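Local coordinates for heme-binding protein A / AI-2 binding protein A (PDB 6OFQ) that probably captures short peptides in the periplasm, as a type II substrate-binding protein, and delivers them to an ABC transporter for uptake, at residues L176-M181 with A430-P435; A289-S294 with P340-G345; G170-F175 with A471-D476. All coordinates share one frame; numbering follows the deposited sequence.

Overall arrangement
Interactions 1 and 3 join the side of the protein with the antiparallel sheet (strands 66-68 and 163-168) to the side with the mixed sheet (strands 292-298 and 423-429), whereas interaction 2 lies within the latter. Interactions 1 and 3 tie adjoining parts of one chain stretch, 170-181, to two different partners. Interaction 1 is buried and almost wholly apolar, without a direct hydrogen bond. Interaction 3, farthest from the centre of the chain, is partly exposed and relies on salt bridges and backbone bonds. Interaction 2, partly buried, mixes packing with one hydrogen bond; it touches interaction 1, where Ala430 N probably bonds to Leu291 O.

Interaction 1: L176-M181 with A430-P435; sequences LANLGM and ADIADP
Ala177 presents its methyl group to Ile432, joining the short helix 175-178 to the loop that follows strand 423-429 in this two-lobed type II periplasmic binding fold. Ala177 CB sits 3.8 Å from Ile432 CD1 and 3.9 Å from Ile432 CG2, within touch of both branches; so small a side chain lets the helix come this near. The carbonyl of Ala177 also faces the isoleucine, its O 3.6 Å from Ile432 CG2, while the backbone N of Gly180 supplies its hydrogen bond. Asn178 starts away from the loop, yet its amide end returns, and OD1 lies 3.8 Å from Ile432 CD1. Ile432 can meet several neighbours because it is beta-branched: with chi1 at 70°, CG1 lies between the backbone N and the carbonyl carbon and carries CD1 to Ala177 and Asn178, while CG2 meets Ala177 and Met181. A type I turn from Asn178 to Met181 follows, and Met181 points toward the loop. Its chain crosses Ile432 at about a right angle, with Met181 CG 4.0 Å from Ile432 CG2. A bend at chi3 (57°) carries the methyl on to Asp431, a shape that an unbranched, flexible thioether takes easily. Asp431 OD2 is hydrogen-bonded to Tyr143 OH of helix 142-147, and Tyr143 also packs on Met181. Met181 CE rests 3.5 Å from Asp431 OD2.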
loop_
_atom_site.group_PDB
_atom_site.type_symbol
_atom_site.label_atom_id
_atom_site.label_comp_id
_atom_site.label_asym_id
_atom_site.label_seq_id
_atom_site.Cartn_x
_atom_site.Cartn_y
_atom_site.Cartn_z
ATOM N N LEU A 176 -9.327 4.277 -14.246
ATOM C CA LEU A 176 -9.838 2.930 -14.275
ATOM C C LEU A 176 -9.077 2.057 -13.295
ATOM O O LEU A 176 -9.715 1.325 -12.513
ATOM C CB LEU A 176 -9.795 2.341 -15.675
ATOM C CG LEU A 176 -10.441 0.974 -15.830
ATOM C CD1 LEU A 176 -11.924 0.976 -15.623
ATOM C CD2 LEU A 176 -10.059 0.408 -17.192
ATOM N N ALA A 177 -7.743 2.135 -13.272
ATOM C CA ALA A 177 -6.953 1.322 -12.353
ATOM C C ALA A 177 -7.190 1.730 -10.893
ATOM O O ALA A 177 -7.299 0.882 -9.990
ATOM C CB ALA A 177 -5.477 1.512 -12.667
ATOM N N ASN A 178 -7.453 3.010 -10.672
ATOM C CA ASN A 178 -7.759 3.527 -9.348
ATOM C C ASN A 178 -8.967 2.794 -8.738
ATOM O O ASN A 178 -9.091 2.530 -7.512
ATOM C CB ASN A 178 -8.039 5.013 -9.271
ATOM C CG ASN A 178 -6.827 5.853 -9.532
ATOM O OD1 ASN A 178 -5.676 5.413 -9.448
ATOM N ND2 ASN A 178 -7.144 7.100 -9.826
ATOM N N LEU A 179 -9.953 2.536 -9.597
ATOM C CA LEU A 179 -11.202 1.900 -9.172
ATOM C C LEU A 179 -10.971 0.493 -8.710
ATOM O O LEU A 179 -11.889 -0.112 -8.138
ATOM C CB LEU A 179 -12.268 1.899 -10.304
ATOM C CG LEU A 179 -12.605 3.302 -10.774
ATOM C CD1 LEU A 179 -13.641 3.117 -11.901
ATOM C CD2 LEU A 179 -13.153 4.110 -9.653
ATOM N N GLY A 180 -9.800 -0.121 -8.904
ATOM C CA GLY A 180 -9.401 -1.411 -8.348
ATOM C C GLY A 180 -8.731 -1.292 -7.020
ATOM O O GLY A 180 -8.415 -2.342 -6.451
ATOM N N MET A 181 -8.501 -0.096 -6.506
ATOM C CA MET A 181 -7.751 0.088 -5.248
ATOM C C MET A 181 -8.643 -0.178 -4.022
ATOM O O MET A 181 -9.826 0.161 -4.040
ATOM C CB MET A 181 -7.107 1.450 -5.197
ATOM C CG MET A 181 -6.034 1.606 -6.245
ATOM S SD MET A 181 -5.306 3.236 -6.373
ATOM C CE MET A 181 -4.702 3.467 -4.694
ATOM N N ALA A 430 3.356 -0.781 -4.705
ATOM C CA ALA A 430 2.415 -0.371 -5.745
ATOM C C ALA A 430 1.038 -0.925 -5.510
ATOM O O ALA A 430 0.867 -2.130 -5.338
ATOM C CB ALA A 430 2.896 -0.780 -7.120
ATOM N N ASP A 431 0.040 -0.048 -5.651
ATOM C CA ASP A 431 -1.342 -0.476 -5.756
ATOM C C ASP A 431 -1.746 -0.835 -7.174
ATOM O O ASP A 431 -2.657 -1.626 -7.375
ATOM C CB ASP A 431 -2.318 0.590 -5.206
ATOM C CG ASP A 431 -1.925 1.008 -3.794
ATOM O OD1 ASP A 431 -1.873 0.100 -2.898
ATOM O OD2 ASP A 431 -1.642 2.222 -3.606
ATOM N N ILE A 432 -1.162 -0.138 -8.151
ATOM C CA ILE A 432 -1.400 -0.232 -9.600
ATOM C C ILE A 432 -0.022 -0.077 -10.237
ATOM O O ILE A 432 0.843 0.569 -9.666
ATOM C CB ILE A 432 -2.427 0.819 -10.050
ATOM C CG1 ILE A 432 -1.872 2.231 -9.993
ATOM C CG2 ILE A 432 -3.738 0.600 -9.309
ATOM C CD1 ILE A 432 -2.786 3.274 -10.607
ATOM N N ALA A 433 0.105 -0.609 -11.453
ATOM C CA ALA A 433 1.384 -0.456 -12.157
ATOM C C ALA A 433 1.379 0.826 -12.990
ATOM O O ALA A 433 1.223 0.812 -14.211
ATOM C CB ALA A 433 1.682 -1.710 -13.016
ATOM N N ASP A 434 1.564 1.982 -12.330
ATOM C CA ASP A 434 1.408 3.266 -12.990
ATOM C C ASP A 434 2.232 4.201 -12.126
ATOM O O ASP A 434 2.033 4.316 -10.913
ATOM C CB ASP A 434 -0.052 3.706 -13.029
ATOM C CG ASP A 434 -0.268 4.892 -13.951
ATOM O OD1 ASP A 434 0.265 5.954 -13.623
ATOM O OD2 ASP A 434 -1.008 4.711 -14.959
ATOM N N PRO A 435 3.129 4.982 -12.724
ATOM C CA PRO A 435 3.887 5.976 -11.936
ATOM C C PRO A 435 3.056 6.919 -11.100
ATOM O O PRO A 435 3.554 7.408 -10.063
ATOM C CB PRO A 435 4.751 6.701 -12.991
ATOM C CG PRO A 435 4.892 5.688 -14.100
ATOM C CD PRO A 435 3.560 5.027 -14.149
#

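Interaction 2: A289-S294 with P340-G345; sequences AGLLAS and PPTIWG
Thr342 OG1 donates a hydrogen bond of 2.9 Å to Gly290 O, the one polar link between the two segments. The hydroxyl comes in 15° off the carbonyl plane, at a C=O...donor angle of 149°. Threonine suits the place because its two branches do different work: OG1 serves the carbonyl, while CG2 lies 3.9 Å from Ala289 CB at the exposed margin. With chi1 at 42°, OG1 is tucked between the backbone N and carbonyl carbon, and CG2 stands anti to the carbonyl carbon, beside the backbone N, and faces Ala289. Beside the hydroxyl, Leu291 reaches back to the turn: Leu291 CD2 packs 3.5 Å from Ile343 CG1, the two chains crossing at about a right angle, and 3.4 Å from Thr342 OG1. Pro340 lays its ring against backbone, with Pro340 CG 3.7 Å from Leu291 C. These groups are set by a type I beta turn from Pro340 to Ile343, closed by Ile343 N bonding to Pro340 O. The contact fastens it to the residues just before strand 292-298 in the mixed sheet of this type II periplasmic binding fold, with Pro340 CB also 4.0 Å from Leu292 O. Gly290 has a positive phi, a backbone shape that glycine adopts with little strain. Farther out, Phe438 of helix 436-443 touches both Pro340 and Ile343, Tyr502 packs on Pro340, and Ala430 N probably donates to Leu291 O.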
loop_
_atom_site.group_PDB
_atom_site.type_symbol
_atom_site.label_atom_id
_atom_site.label_comp_id
_atom_site.label_asym_id
_atom_site.label_seq_id
_atom_site.Cartn_x
_atom_site.Cartn_y
_atom_site.Cartn_z
ATOM N N ALA A 289 11.345 -9.626 -8.205
ATOM C CA ALA A 289 11.933 -8.306 -8.093
ATOM C C ALA A 289 11.214 -7.297 -7.228
ATOM O O ALA A 289 11.757 -6.495 -6.435
ATOM C CB ALA A 289 12.030 -7.703 -9.482
ATOM N N GLY A 290 9.910 -7.388 -7.382
ATOM C CA GLY A 290 9.000 -6.638 -6.472
ATOM C C GLY A 290 8.507 -5.328 -7.095
ATOM O O GLY A 290 9.064 -4.782 -8.051
ATOM N N LEU A 291 7.459 -4.781 -6.508
ATOM C CA LEU A 291 6.852 -3.473 -6.827
ATOM C C LEU A 291 6.967 -2.527 -5.627
ATOM O O LEU A 291 6.125 -1.651 -5.409
ATOM C CB LEU A 291 5.412 -3.553 -7.291
ATOM C CG LEU A 291 5.273 -4.217 -8.655
ATOM C CD1 LEU A 291 3.844 -4.600 -8.943
ATOM C CD2 LEU A 291 5.553 -3.139 -9.696
ATOM N N LEU A 292 8.045 -2.713 -4.890
ATOM C CA LEU A 292 8.285 -2.060 -3.598
ATOM C C LEU A 292 9.379 -1.024 -3.660
ATOM O O LEU A 292 10.399 -1.203 -4.328
ATOM C CB LEU A 292 8.786 -3.129 -2.597
ATOM C CG LEU A 292 7.862 -4.325 -2.363
ATOM C CD1 LEU A 292 8.557 -5.593 -1.896
ATOM C CD2 LEU A 292 6.883 -3.873 -1.291
ATOM N N ALA A 293 9.249 0.046 -2.881
ATOM C CA ALA A 293 10.320 1.002 -2.678
ATOM C C ALA A 293 10.405 1.320 -1.186
ATOM O O ALA A 293 9.378 1.324 -0.493
ATOM C CB ALA A 293 10.131 2.283 -3.475
ATOM N N SER A 294 11.622 1.521 -0.683
ATOM C CA SER A 294 11.904 1.851 0.727
ATOM C C SER A 294 12.902 2.997 0.750
ATOM O O SER A 294 13.907 2.966 0.068
ATOM C CB SER A 294 12.503 0.588 1.399
ATOM O OG SER A 294 12.741 0.858 2.769
ATOM N N PRO A 340 9.907 1.594 -8.556
ATOM C CA PRO A 340 10.855 0.570 -9.019
ATOM C C PRO A 340 10.816 0.385 -10.536
ATOM O O PRO A 340 9.798 0.682 -11.182
ATOM C CB PRO A 340 10.419 -0.674 -8.265
ATOM C CG PRO A 340 8.951 -0.490 -8.057
ATOM C CD PRO A 340 8.826 0.998 -7.758
ATOM N N PRO A 341 11.884 -0.218 -11.084
ATOM C CA PRO A 341 12.031 -0.387 -12.523
ATOM C C PRO A 341 11.135 -1.461 -13.126
ATOM O O PRO A 341 11.115 -1.579 -14.352
ATOM C CB PRO A 341 13.518 -0.674 -12.715
ATOM C CG PRO A 341 13.979 -1.127 -11.431
ATOM C CD PRO A 341 13.150 -0.498 -10.376
ATOM N N THR A 342 10.392 -2.162 -12.281
ATOM C CA THR A 342 9.312 -3.048 -12.743
ATOM C C THR A 342 8.112 -2.260 -13.270
ATOM O O THR A 342 7.263 -2.928 -13.833
ATOM C CB THR A 342 8.898 -3.951 -11.597
ATOM O OG1 THR A 342 8.856 -3.139 -10.390
ATOM C CG2 THR A 342 9.936 -5.022 -11.404
ATOM N N ILE A 343 8.053 -0.953 -13.121
ATOM C CA ILE A 343 6.988 -0.150 -13.669
ATOM C C ILE A 343 7.568 0.634 -14.848
ATOM O O ILE A 343 8.654 1.197 -14.788
ATOM C CB ILE A 343 6.427 0.746 -12.564
ATOM C CG1 ILE A 343 5.920 -0.078 -11.394
ATOM C CG2 ILE A 343 5.326 1.656 -13.115
ATOM C CD1 ILE A 343 5.449 0.767 -10.236
ATOM N N TRP A 344 6.701 0.755 -15.853
ATOM C CA TRP A 344 7.039 1.592 -16.967
ATOM C C TRP A 344 7.286 3.050 -16.611
ATOM O O TRP A 344 6.767 3.546 -15.597
ATOM C CB TRP A 344 5.958 1.540 -18.043
ATOM C CG TRP A 344 4.596 2.120 -17.680
ATOM C CD1 TRP A 344 3.590 1.459 -17.048
ATOM C CD2 TRP A 344 4.171 3.476 -17.819
ATOM N NE1 TRP A 344 2.503 2.295 -16.864
ATOM C CE2 TRP A 344 2.839 3.534 -17.339
ATOM C CE3 TRP A 344 4.758 4.650 -18.323
ATOM C CZ2 TRP A 344 2.066 4.671 -17.356
ATOM C CZ3 TRP A 344 3.928 5.802 -18.336
ATOM C CH2 TRP A 344 2.659 5.808 -17.818
ATOM N N GLY A 345 8.093 3.757 -17.405
ATOM C CA GLY A 345 8.317 5.173 -17.176
ATOM C C GLY A 345 9.488 5.504 -16.273
ATOM O O GLY A 345 9.865 6.668 -16.113
#

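Interaction 3: G170-F175 with A471-D476; sequences GPEAPF and AKRVSD
Glu172 OE1 is gripped by two donors, Arg473 NH1 at 3.0 Å and a water that itself accepts from Arg473 NH2. The arginine holds this oxygen in the plane of its guanidinium, but meets it from above the carboxylate plane, the two planes being 60° apart. The second oxygen, Glu172 OE2, turns its syn lone pair to Lys472 NZ at 2.8 Å. Glutamate and lysine chains run side by side in the same direction, so the lysine methylenes also lie along the carboxylate, with Lys472 CD 3.4 Å from Glu172 OE2. A bend in the glutamate at chi2 (71°) brings its end back toward the helix. Lys472 NZ has a further salt bridge to Asp436, and Lys472 makes a cation-pi contact with Tyr440; two acidic partners probably favour its charged form.

This salt-bridge network ties the loop between strand 163-168 and helix 175-178 to the C-terminal part of helix 462-473, joining the part of this type II periplasmic binding fold that carries the antiparallel sheet to the helical part beside the mixed sheet. Arg473 NH1 also donates to Pro171 O at 2.7 Å; unlike the in-plane Glu172 OE1, this acceptor lies tilted out of the guanidinium plane. Ala173 N bonds to Lys472 O at 2.9 Å, in the carbonyl plane and on a lone pair. The compact methyl of Ala173 fits close by, Ala173 CB lying 3.6 Å from Val474 O. Pro171 CG and CD meet the arginine, the two side chains crossing at about a right angle, with Pro171 CD 3.9 Å from Arg473 CD.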
loop_
_atom_site.group_PDB
_atom_site.type_symbol
_atom_site.label_atom_id
_atom_site.label_comp_id
_atom_site.label_asym_id
_atom_site.label_seq_id
_atom_site.Cartn_x
_atom_site.Cartn_y
_atom_site.Cartn_z
ATOM N N GLY A 170 -11.835 16.303 -15.811
ATOM C CA GLY A 170 -10.811 16.343 -16.834
ATOM C C GLY A 170 -10.347 14.900 -17.010
ATOM O O GLY A 170 -10.624 14.043 -16.166
ATOM N N PRO A 171 -9.719 14.585 -18.148
ATOM C CA PRO A 171 -9.252 13.210 -18.351
ATOM C C PRO A 171 -8.223 12.824 -17.287
ATOM O O PRO A 171 -7.452 13.647 -16.819
ATOM C CB PRO A 171 -8.596 13.221 -19.732
ATOM C CG PRO A 171 -8.444 14.649 -20.068
ATOM C CD PRO A 171 -9.330 15.481 -19.260
ATOM N N GLU A 172 -8.299 11.570 -16.858
ATOM C CA GLU A 172 -7.524 11.030 -15.720
ATOM C C GLU A 172 -7.082 9.638 -16.114
ATOM O O GLU A 172 -7.763 8.653 -15.911
ATOM C CB GLU A 172 -8.404 11.040 -14.459
ATOM C CG GLU A 172 -7.679 10.635 -13.190
ATOM C CD GLU A 172 -6.674 11.648 -12.668
ATOM O OE1 GLU A 172 -6.906 12.861 -12.789
ATOM O OE2 GLU A 172 -5.700 11.116 -12.059
ATOM N N ALA A 173 -5.886 9.494 -16.669
ATOM C CA ALA A 173 -5.389 8.230 -17.180
ATOM C C ALA A 173 -5.438 7.104 -16.144
ATOM O O ALA A 173 -5.860 6.019 -16.513
ATOM C CB ALA A 173 -3.992 8.369 -17.794
ATOM N N PRO A 174 -5.048 7.354 -14.899
ATOM C CA PRO A 174 -5.136 6.275 -13.881
ATOM C C PRO A 174 -6.493 5.913 -13.379
ATOM O O PRO A 174 -6.601 4.976 -12.595
ATOM C CB PRO A 174 -4.317 6.830 -12.706
ATOM C CG PRO A 174 -3.557 7.974 -13.262
ATOM C CD PRO A 174 -4.352 8.546 -14.366
ATOM N N PHE A 175 -7.564 6.584 -13.810
ATOM C CA PHE A 175 -8.855 6.421 -13.114
ATOM C C PHE A 175 -9.355 4.992 -13.118
ATOM O O PHE A 175 -9.813 4.512 -12.073
ATOM C CB PHE A 175 -9.905 7.385 -13.718
ATOM C CG PHE A 175 -11.184 7.525 -12.900
ATOM C CD1 PHE A 175 -11.176 8.115 -11.655
ATOM C CD2 PHE A 175 -12.356 6.893 -13.342
ATOM C CE1 PHE A 175 -12.369 8.200 -10.951
ATOM C CE2 PHE A 175 -13.542 6.955 -12.627
ATOM C CZ PHE A 175 -13.517 7.585 -11.419
ATOM N N ALA A 471 0.645 14.620 -16.993
ATOM C CA ALA A 471 0.706 13.195 -17.281
ATOM C C ALA A 471 -0.561 12.428 -16.943
ATOM O O ALA A 471 -0.797 11.376 -17.531
ATOM C CB ALA A 471 1.852 12.513 -16.578
ATOM N N LYS A 472 -1.464 13.009 -16.177
ATOM C CA LYS A 472 -2.781 12.413 -16.028
ATOM C C LYS A 472 -3.699 12.687 -17.206
ATOM O O LYS A 472 -4.645 11.929 -17.502
ATOM C CB LYS A 472 -3.466 13.047 -14.827
ATOM C CG LYS A 472 -2.823 12.742 -13.503
ATOM C CD LYS A 472 -3.446 13.616 -12.442
ATOM C CE LYS A 472 -3.012 13.309 -11.010
ATOM N NZ LYS A 472 -3.507 11.975 -10.544
ATOM N N ARG A 473 -3.436 13.789 -17.916
ATOM C CA ARG A 473 -4.434 14.334 -18.863
ATOM C C ARG A 473 -4.273 13.830 -20.269
ATOM O O ARG A 473 -5.110 14.093 -21.131
ATOM C CB ARG A 473 -4.388 15.869 -18.878
ATOM C CG ARG A 473 -4.745 16.527 -17.573
ATOM C CD ARG A 473 -6.197 16.654 -17.210
ATOM N NE ARG A 473 -6.284 17.181 -15.846
ATOM C CZ ARG A 473 -6.304 16.425 -14.737
ATOM N NH1 ARG A 473 -6.380 15.075 -14.731
ATOM N NH2 ARG A 473 -6.286 17.046 -13.573
ATOM N N VAL A 474 -3.222 13.069 -20.521
ATOM C CA VAL A 474 -3.068 12.314 -21.757
ATOM C C VAL A 474 -2.970 10.830 -21.449
ATOM O O VAL A 474 -2.481 10.447 -20.379
ATOM C CB VAL A 474 -1.814 12.741 -22.548
ATOM C CG1 VAL A 474 -2.047 14.153 -23.065
ATOM C CG2 VAL A 474 -0.535 12.705 -21.729
ATOM N N SER A 475 -3.477 9.969 -22.303
ATOM C CA SER A 475 -3.551 8.531 -22.026
ATOM C C SER A 475 -2.428 7.744 -22.718
ATOM O O SER A 475 -2.057 6.645 -22.267
ATOM C CB SER A 475 -4.960 8.003 -22.384
ATOM O OG SER A 475 -5.164 8.222 -23.777
ATOM N N ASP A 476 -1.918 8.279 -23.829
ATOM C CA ASP A 476 -0.894 7.547 -24.525
ATOM C C ASP A 476 0.330 7.365 -23.628
ATOM O O ASP A 476 0.892 8.308 -23.064
ATOM C CB ASP A 476 -0.438 8.378 -25.724
ATOM C CG ASP A 476 0.666 7.705 -26.512
ATOM O OD1 ASP A 476 0.420 6.782 -27.304
ATOM O OD2 ASP A 476 1.826 8.079 -26.367
HETATM O O HOH W 1 -6.325 15.011 -11.147
#